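Local coordinates for protein putative serine phosphatase (Pseudomonas aeruginosa, PDB 6K4E) that probably removes phosphate from phosphorylated threonine or serine residues as a magnesium-binding PP2C-type phosphatase domain in a signalling pathway that controls biofilm formation, at residues F250-G253 / S254-A258. Numbering follows the deposited sequence.
Sequences FGFG and SRRFA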
# COMPACT_ATOMS: atom_id res chain seq x y z
N PHE B 250 9.94 -23.03 23.34
CA PHE B 250 10.50 -21.69 23.53
C PHE B 250 10.82 -21.11 22.17
O PHE B 250 11.12 -21.87 21.23
CB PHE B 250 11.83 -21.77 24.30
CG PHE B 250 11.79 -22.18 25.75
CD1 PHE B 250 10.68 -21.90 26.55
CD2 PHE B 250 12.83 -22.91 26.31
CE1 PHE B 250 10.61 -22.35 27.87
CE2 PHE B 250 12.77 -23.34 27.64
CZ PHE B 250 11.65 -23.08 28.41
N GLY B 251 10.86 -19.79 22.09
CA GLY B 251 11.26 -19.11 20.86
C GLY B 251 12.74 -19.35 20.64
O GLY B 251 13.48 -19.54 21.62
N PHE B 252 13.19 -19.41 19.38
CA PHE B 252 14.60 -19.61 19.05
C PHE B 252 15.48 -18.73 19.96
O PHE B 252 16.27 -19.27 20.71
CB PHE B 252 14.81 -19.32 17.56
CG PHE B 252 16.12 -19.80 17.01
CD1 PHE B 252 16.30 -21.15 16.70
CD2 PHE B 252 17.14 -18.91 16.70
CE1 PHE B 252 17.51 -21.60 16.14
CE2 PHE B 252 18.34 -19.36 16.13
CZ PHE B 252 18.52 -20.70 15.86
N GLY B 253 15.24 -17.41 19.95
CA GLY B 253 15.90 -16.45 20.82
C GLY B 253 17.21 -15.87 20.30
O GLY B 253 17.80 -16.39 19.34
N SER B 254 17.64 -14.78 20.98
CA SER B 254 18.87 -14.00 20.72
C SER B 254 20.15 -14.79 20.92
O SER B 254 21.07 -14.60 20.13
CB SER B 254 18.94 -12.75 21.61
OG SER B 254 17.85 -11.85 21.46
N ARG B 255 20.24 -15.64 21.98
CA ARG B 255 21.44 -16.43 22.25
C ARG B 255 21.66 -17.52 21.18
O ARG B 255 22.77 -17.60 20.65
CB ARG B 255 21.50 -16.98 23.69
CG ARG B 255 21.56 -15.86 24.73
CD ARG B 255 21.09 -16.25 26.14
NE ARG B 255 20.69 -15.08 26.93
CZ ARG B 255 20.64 -15.05 28.26
NH1 ARG B 255 20.97 -16.12 28.97
NH2 ARG B 255 20.26 -13.94 28.89
N ARG B 256 20.60 -18.32 20.82
CA ARG B 256 20.76 -19.33 19.76
C ARG B 256 21.04 -18.63 18.41
O ARG B 256 21.81 -19.16 17.62
CB ARG B 256 19.52 -20.23 19.58
CG ARG B 256 19.27 -21.23 20.70
CD ARG B 256 18.04 -22.08 20.38
NE ARG B 256 17.72 -23.01 21.45
CZ ARG B 256 16.79 -22.82 22.40
NH1 ARG B 256 16.01 -21.75 22.37
NH2 ARG B 256 16.62 -23.73 23.35
N PHE B 257 20.49 -17.42 18.21
CA PHE B 257 20.67 -16.64 16.98
C PHE B 257 22.11 -16.15 16.81
O PHE B 257 22.69 -16.38 15.75
CB PHE B 257 19.65 -15.51 16.89
CG PHE B 257 19.60 -14.77 15.58
CD1 PHE B 257 19.04 -15.35 14.45
CD2 PHE B 257 20.11 -13.48 15.48
CE1 PHE B 257 19.01 -14.67 13.23
CE2 PHE B 257 20.08 -12.79 14.27
CZ PHE B 257 19.50 -13.38 13.16
N ALA B 258 22.68 -15.49 17.87
CA ALA B 258 24.07 -15.00 17.86
C ALA B 258 25.08 -16.15 17.64
O ALA B 258 26.03 -15.97 16.88
CB ALA B 258 24.38 -14.28 19.16
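A strand-turn-helix junction, where the chain leaves the short, weakly bonded strand 250-251 and enters helix 254-264, brings Phe252 against Arg256 and Phe257. Gly253 holds the N-cap position with a positive phi of 88°, and its carbonyl O accepts the first-turn bond from Phe257 N at 3.1 Å. One residue earlier the carbonyl is gripped by a side chain: Arg256 NH1 reaches Phe252 O at 3.0 Å, tilted from the carbonyl plane, the oxygen near the guanidinium plane and the N-H pointing fairly straight at it (160°). The arginine chain, extended from CG to NE, runs back past this carbonyl, its CD 3.3 Å from Phe252 O. Arg256 CB sits over one face of the Phe252 ring, a CH-pi contact 3.9 Å from the centroid. With CG anti to the backbone N (chi1 -166°), that ring turns toward the first helical turn, where Phe252 CE2 lies 4.1 Å from Phe257 CB, a hydrophobic staple between N' and N4. Phe240 and Tyr283 meet the Phe252 ring edge-to-face, while Phe257 packs on Leu241 and Tyr195. Thus a glycine N-cap, hydrophobic staple and arginine-carbonyl bond begin helix 254-264 where it packs against helix 238-242 in the PP2C-type domain.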